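Local coordinates for aspartate aminotransferase (Rhodobacter sphaeroides, PDB 3NRA), which probably transfers the amino group of L-aspartate to 2-oxoglutarate, giving oxaloacetate and L-glutamate, with pyridoxal 5'-phosphate as cofactor, at residues E255-V264 with S290-E300. Sequence-based numbering, arbitrary orientation.
Sequences ESLSGYRLGV and SQAVLRGWFDE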
ATOM      1  N   GLU B 255     -17.226  -4.679  -8.994  1.00 14.79           N
ATOM      2  CA  GLU B 255     -17.867  -3.385  -8.879  1.00 14.49           C
ATOM      3  C   GLU B 255     -17.089  -2.265  -9.616  1.00 14.75           C
ATOM      4  O   GLU B 255     -17.500  -1.098  -9.579  1.00 14.24           O
ATOM      5  CB  GLU B 255     -18.036  -3.025  -7.399  1.00 14.90           C
ATOM      6  CG  GLU B 255     -18.955  -3.996  -6.599  1.00 14.11           C
ATOM      7  CD  GLU B 255     -18.243  -5.219  -6.089  1.00 14.78           C
ATOM      8  OE1 GLU B 255     -17.093  -5.487  -6.510  1.00 11.51           O
ATOM      9  OE2 GLU B 255     -18.847  -5.955  -5.283  1.00 14.68           O
ATOM     10  N   SER B 256     -15.967  -2.625 -10.266  1.00 14.55           N
ATOM     11  CA  SER B 256     -15.168  -1.703 -11.067  1.00 15.13           C
ATOM     12  C   SER B 256     -14.625  -0.520 -10.245  1.00 15.40           C
ATOM     13  O   SER B 256     -14.459   0.575 -10.761  1.00 15.05           O
ATOM     14  CB  SER B 256     -15.970  -1.215 -12.303  1.00 16.35           C
ATOM     15  OG  SER B 256     -16.097  -2.271 -13.261  1.00 17.26           O
ATOM     16  N   LEU B 257     -14.320  -0.764  -8.960  1.00 15.10           N
ATOM     17  CA  LEU B 257     -13.792   0.307  -8.087  1.00 14.98           C
ATOM     18  C   LEU B 257     -12.257   0.239  -7.932  1.00 14.69           C
ATOM     19  O   LEU B 257     -11.696   0.872  -7.035  1.00 15.13           O
ATOM     20  CB  LEU B 257     -14.472   0.262  -6.719  1.00 14.28           C
ATOM     21  CG  LEU B 257     -15.994   0.403  -6.685  1.00 14.66           C
ATOM     22  CD1 LEU B 257     -16.440   0.649  -5.259  1.00 13.99           C
ATOM     23  CD2 LEU B 257     -16.455   1.518  -7.564  1.00 12.62           C
ATOM     24  N   SER B 258     -11.576  -0.482  -8.828  1.00 14.25           N
ATOM     25  CA  SER B 258     -10.112  -0.646  -8.713  1.00 14.78           C
ATOM     26  C   SER B 258      -9.403   0.690  -8.500  1.00 13.94           C
ATOM     27  O   SER B 258      -8.552   0.781  -7.666  1.00 13.53           O
ATOM     28  CB  SER B 258      -9.523  -1.355  -9.945  1.00 15.21           C
ATOM     29  OG  SER B 258      -8.102  -1.517  -9.809  1.00 16.10           O
ATOM     30  N   GLY B 259      -9.857   1.742  -9.177  1.00 14.65           N
ATOM     31  CA  GLY B 259      -9.200   3.072  -9.113  1.00 15.01           C
ATOM     32  C   GLY B 259      -9.182   3.723  -7.730  1.00 15.69           C
ATOM     33  O   GLY B 259      -8.373   4.608  -7.472  1.00 15.20           O
ATOM     34  N   TYR B 260     -10.093   3.278  -6.845  1.00 16.39           N
ATOM     35  CA  TYR B 260     -10.125   3.738  -5.447  1.00 15.34           C
ATOM     36  C   TYR B 260      -9.162   2.962  -4.535  1.00 15.66           C
ATOM     37  O   TYR B 260      -8.809   3.449  -3.495  1.00 16.39           O
ATOM     38  CB  TYR B 260     -11.550   3.674  -4.910  1.00 14.96           C
ATOM     39  CG  TYR B 260     -12.514   4.674  -5.586  1.00 13.96           C
ATOM     40  CD1 TYR B 260     -12.544   6.001  -5.205  1.00 14.49           C
ATOM     41  CD2 TYR B 260     -13.425   4.255  -6.531  1.00 14.17           C
ATOM     42  CE1 TYR B 260     -13.438   6.923  -5.820  1.00 14.59           C
ATOM     43  CE2 TYR B 260     -14.332   5.162  -7.137  1.00 15.09           C
ATOM     44  CZ  TYR B 260     -14.323   6.488  -6.768  1.00 12.69           C
ATOM     45  OH  TYR B 260     -15.210   7.387  -7.354  1.00 15.09           O
ATOM     46  N   ARG B 261      -8.752   1.756  -4.955  1.00 15.36           N
ATOM     47  CA  ARG B 261      -7.757   0.926  -4.245  1.00 14.28           C
ATOM     48  C   ARG B 261      -8.239   0.452  -2.818  1.00 14.04           C
ATOM     49  O   ARG B 261      -7.701   0.884  -1.786  1.00 13.18           O
ATOM     50  CB  ARG B 261      -6.400   1.636  -4.178  1.00 14.00           C
ATOM     51  CG  ARG B 261      -5.167   0.670  -3.879  1.00 13.94           C
ATOM     52  CD  ARG B 261      -4.384   0.361  -5.152  1.00 14.10           C
ATOM     53  NE  ARG B 261      -5.223  -0.263  -6.156  1.00 14.71           N
ATOM     54  CZ  ARG B 261      -5.484  -1.562  -6.254  1.00 14.24           C
ATOM     55  NH1 ARG B 261      -4.877  -2.456  -5.487  1.00 15.93           N
ATOM     56  NH2 ARG B 261      -6.348  -1.967  -7.161  1.00 14.43           N
ATOM     57  N   LEU B 262      -9.222  -0.467  -2.803  1.00 13.24           N
ATOM     58  CA  LEU B 262      -9.849  -0.930  -1.577  1.00 13.39           C
ATOM     59  C   LEU B 262      -9.976  -2.424  -1.561  1.00 13.37           C
ATOM     60  O   LEU B 262     -10.281  -3.037  -2.575  1.00 13.53           O
ATOM     61  CB  LEU B 262     -11.248  -0.296  -1.402  1.00 14.39           C
ATOM     62  CG  LEU B 262     -11.229   1.219  -1.306  1.00 13.78           C
ATOM     63  CD1 LEU B 262     -12.583   1.765  -1.667  1.00 14.01           C
ATOM     64  CD2 LEU B 262     -10.777   1.659   0.105  1.00 13.25           C
ATOM     65  N   GLY B 263      -9.676  -3.021  -0.405  1.00 13.11           N
ATOM     66  CA  GLY B 263      -9.928  -4.416  -0.170  1.00 12.49           C
ATOM     67  C   GLY B 263     -10.238  -4.603   1.266  1.00 12.88           C
ATOM     68  O   GLY B 263     -10.087  -3.674   2.068  1.00 13.48           O
ATOM     69  N   VAL B 264     -10.675  -5.801   1.617  1.00 13.14           N
ATOM     70  CA  VAL B 264     -10.837  -6.162   3.017  1.00 12.48           C
ATOM     71  C   VAL B 264     -10.319  -7.540   3.278  1.00 12.68           C
ATOM     72  O   VAL B 264     -10.240  -8.377   2.351  1.00 13.86           O
ATOM     73  CB  VAL B 264     -12.304  -6.115   3.472  1.00 12.03           C
ATOM     74  CG1 VAL B 264     -12.852  -4.693   3.363  1.00 10.96           C
ATOM     75  CG2 VAL B 264     -13.151  -7.148   2.687  1.00 10.26           C
ATOM     76  N   SER B 290     -10.941   7.283  -0.000  1.00 14.94           N
ATOM     77  CA  SER B 290     -11.390   6.084  -0.741  1.00 14.26           C
ATOM     78  C   SER B 290     -12.326   5.248   0.088  1.00 14.80           C
ATOM     79  O   SER B 290     -13.288   4.698  -0.436  1.00 15.63           O
ATOM     80  CB  SER B 290     -10.201   5.216  -1.194  1.00 13.87           C
ATOM     81  OG  SER B 290      -9.547   5.785  -2.299  1.00 13.47           O
ATOM     82  N   GLN B 291     -12.051   5.149   1.389  1.00 15.57           N
ATOM     83  CA  GLN B 291     -12.807   4.240   2.262  1.00 14.62           C
ATOM     84  C   GLN B 291     -14.311   4.498   2.192  1.00 15.44           C
ATOM     85  O   GLN B 291     -15.092   3.562   2.128  1.00 14.14           O
ATOM     86  CB  GLN B 291     -12.307   4.328   3.693  1.00 14.47           C
ATOM     87  CG  GLN B 291     -10.962   3.623   3.921  1.00 14.01           C
ATOM     88  CD  GLN B 291     -10.557   3.633   5.365  1.00 13.77           C
ATOM     89  OE1 GLN B 291     -11.357   3.305   6.232  1.00 14.25           O
ATOM     90  NE2 GLN B 291      -9.299   4.031   5.647  1.00 12.22           N
ATOM     91  N   ALA B 292     -14.683   5.783   2.085  1.00 16.04           N
ATOM     92  CA  ALA B 292     -16.054   6.215   2.006  1.00 15.93           C
ATOM     93  C   ALA B 292     -16.883   5.511   0.937  1.00 16.15           C
ATOM     94  O   ALA B 292     -18.083   5.385   1.124  1.00 16.42           O
ATOM     95  CB  ALA B 292     -16.134   7.808   1.783  1.00 16.03           C
ATOM     96  N   VAL B 293     -16.275   5.082  -0.195  1.00 15.08           N
ATOM     97  CA  VAL B 293     -17.071   4.424  -1.253  1.00 15.43           C
ATOM     98  C   VAL B 293     -17.617   3.060  -0.798  1.00 15.64           C
ATOM     99  O   VAL B 293     -18.638   2.596  -1.324  1.00 15.98           O
ATOM    100  CB  VAL B 293     -16.309   4.245  -2.598  1.00 15.98           C
ATOM    101  CG1 VAL B 293     -15.722   5.594  -3.081  1.00 14.90           C
ATOM    102  CG2 VAL B 293     -15.235   3.160  -2.479  1.00 15.41           C
ATOM    103  N   LEU B 294     -16.969   2.455   0.202  1.00 14.38           N
ATOM    104  CA  LEU B 294     -17.407   1.177   0.755  1.00 14.96           C
ATOM    105  C   LEU B 294     -18.718   1.253   1.501  1.00 16.02           C
ATOM    106  O   LEU B 294     -19.335   0.220   1.739  1.00 16.40           O
ATOM    107  CB  LEU B 294     -16.331   0.591   1.702  1.00 13.74           C
ATOM    108  CG  LEU B 294     -14.989   0.249   1.040  1.00 13.72           C
ATOM    109  CD1 LEU B 294     -13.954  -0.120   2.087  1.00 13.37           C
ATOM    110  CD2 LEU B 294     -15.173  -0.889   0.028  1.00 11.70           C
ATOM    111  N   ARG B 295     -19.173   2.468   1.857  1.00 16.28           N
ATOM    112  CA  ARG B 295     -20.518   2.632   2.442  1.00 16.59           C
ATOM    113  C   ARG B 295     -21.635   2.115   1.501  1.00 16.66           C
ATOM    114  O   ARG B 295     -22.721   1.694   1.972  1.00 16.49           O
ATOM    115  CB  ARG B 295     -20.765   4.093   2.826  1.00 16.42           C
ATOM    116  CG  ARG B 295     -19.825   4.611   3.921  1.00 18.39           C
ATOM    117  CD  ARG B 295     -20.305   5.975   4.513  1.00 23.31           C
ATOM    118  NE  ARG B 295     -19.493   6.360   5.683  1.00 21.76           N
ATOM    119  CZ  ARG B 295     -18.438   7.190   5.662  1.00 25.02           C
ATOM    120  NH1 ARG B 295     -18.041   7.800   4.533  1.00 25.75           N
ATOM    121  NH2 ARG B 295     -17.763   7.414   6.794  1.00 24.25           N
ATOM    122  N   GLY B 296     -21.350   2.120   0.186  1.00 16.53           N
ATOM    123  CA  GLY B 296     -22.274   1.604  -0.831  1.00 17.58           C
ATOM    124  C   GLY B 296     -22.099   0.119  -1.199  1.00 17.38           C
ATOM    125  O   GLY B 296     -22.893  -0.414  -1.970  1.00 16.99           O
ATOM    126  N   TRP B 297     -21.042  -0.527  -0.681  1.00 16.26           N
ATOM    127  CA  TRP B 297     -20.675  -1.861  -1.105  1.00 15.95           C
ATOM    128  C   TRP B 297     -21.644  -2.876  -0.511  1.00 16.87           C
ATOM    129  O   TRP B 297     -21.895  -2.873   0.719  1.00 16.42           O
ATOM    130  CB  TRP B 297     -19.231  -2.193  -0.676  1.00 15.24           C
ATOM    131  CG  TRP B 297     -18.675  -3.481  -1.280  1.00 15.16           C
ATOM    132  CD1 TRP B 297     -18.994  -4.029  -2.493  1.00 15.15           C
ATOM    133  CD2 TRP B 297     -17.646  -4.328  -0.720  1.00 13.51           C
ATOM    134  NE1 TRP B 297     -18.260  -5.192  -2.699  1.00 14.18           N
ATOM    135  CE2 TRP B 297     -17.434  -5.393  -1.631  1.00 12.99           C
ATOM    136  CE3 TRP B 297     -16.919  -4.307   0.466  1.00 12.85           C
ATOM    137  CZ2 TRP B 297     -16.523  -6.410  -1.387  1.00 13.19           C
ATOM    138  CZ3 TRP B 297     -16.023  -5.332   0.721  1.00 11.95           C
ATOM    139  CH2 TRP B 297     -15.828  -6.360  -0.196  1.00 14.22           C
ATOM    140  N   PHE B 298     -22.213  -3.710  -1.390  1.00 16.57           N
ATOM    141  CA  PHE B 298     -23.310  -4.655  -1.059  1.00 17.24           C
ATOM    142  C   PHE B 298     -24.644  -3.962  -0.768  1.00 19.10           C
ATOM    143  O   PHE B 298     -25.573  -4.594  -0.281  1.00 20.68           O
ATOM    144  CB  PHE B 298     -22.920  -5.600   0.102  1.00 16.67           C
ATOM    145  CG  PHE B 298     -21.999  -6.690  -0.298  1.00 17.32           C
ATOM    146  CD1 PHE B 298     -22.484  -7.809  -0.966  1.00 19.66           C
ATOM    147  CD2 PHE B 298     -20.649  -6.617  -0.024  1.00 18.60           C
ATOM    148  CE1 PHE B 298     -21.642  -8.822  -1.346  1.00 19.37           C
ATOM    149  CE2 PHE B 298     -19.806  -7.631  -0.393  1.00 19.77           C
ATOM    150  CZ  PHE B 298     -20.297  -8.736  -1.061  1.00 17.84           C
ATOM    151  N   ASP B 299     -24.759  -2.682  -1.105  1.00 19.18           N
ATOM    152  CA  ASP B 299     -26.010  -1.976  -0.946  1.00 20.22           C
ATOM    153  C   ASP B 299     -26.326  -1.200  -2.228  1.00 21.02           C
ATOM    154  O   ASP B 299     -26.909  -0.111  -2.187  1.00 21.27           O
ATOM    155  CB  ASP B 299     -25.928  -1.039   0.265  1.00 20.20           C
ATOM    156  CG  ASP B 299     -27.279  -0.410   0.628  1.00 21.29           C
ATOM    157  OD1 ASP B 299     -28.306  -1.097   0.550  1.00 21.69           O
ATOM    158  OD2 ASP B 299     -27.296   0.792   0.957  1.00 23.30           O
ATOM    159  N   GLU B 300     -26.005  -1.805  -3.363  1.00 21.07           N
ATOM    160  CA  GLU B 300     -26.224  -1.183  -4.650  1.00 22.60           C
ATOM    161  C   GLU B 300     -27.716  -1.279  -4.982  1.00 24.66           C
ATOM    162  O   GLU B 300     -28.450  -2.071  -4.368  1.00 25.81           O
ATOM    163  CB  GLU B 300     -25.380  -1.873  -5.742  1.00 21.42           C
ATOM    164  CG  GLU B 300     -23.846  -1.838  -5.487  1.00 20.26           C
ATOM    165  CD  GLU B 300     -23.345  -2.930  -4.516  1.00 16.98           C
ATOM    166  OE1 GLU B 300     -24.164  -3.746  -4.032  1.00 17.16           O
ATOM    167  OE2 GLU B 300     -22.121  -2.997  -4.251  1.00 16.38           O
TER
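In the large, cofactor-binding domain of this fold type I aminotransferase, residues 255-264, which follow the Schiff-base lysine and run through a 3-10 turn into the start of strand 263-267, pack against 290-300, the end of helix 288-291 and the chain that follows. Tyr260, Leu262, Val264 and Glu255 meet Ser290, Val293, Leu294 and Trp297 in a largely buried interface. At one end Ser290 OG donates to Tyr260 O at 2.7 Å, in the carbonyl plane and on a lone pair. The bond joins the 3-10 turn to the helix end; Arg261, next in the chain, bonds the cofactor phosphate oxygen OP3 through NH1. Val293 CG1 sits over the centre of the Tyr260 ring in a CH-pi contact, 3.9 Å from the centroid, while Tyr289 of the second subunit meets that ring edge-to-face. Leu262 fits against Ser290 and Leu294, its CD2 3.8 Å from Ser290 CB and its CD1 3.9 Å from Leu294 CG. The Trp297 side chain, extended away from its own backbone N (chi1 -170°), carries the indole to Val264 and Glu255. Trp297 NE1 gives its hydrogen to Glu255 OE2 at 2.8 Å, a somewhat bent bond (147°) lying in the indole plane but meeting the carboxylate from above its plane. Arg223 NH1 also salt-bridges Glu255 OE2, and its NH2 pairs with Glu300 OE1. A phenylalanine at Trp297 has no indole N-H and would probably leave Glu255 OE2 with one donor fewer. Val264 CG2 abuts the indole edge, 3.9 Å from Trp297 CZ3.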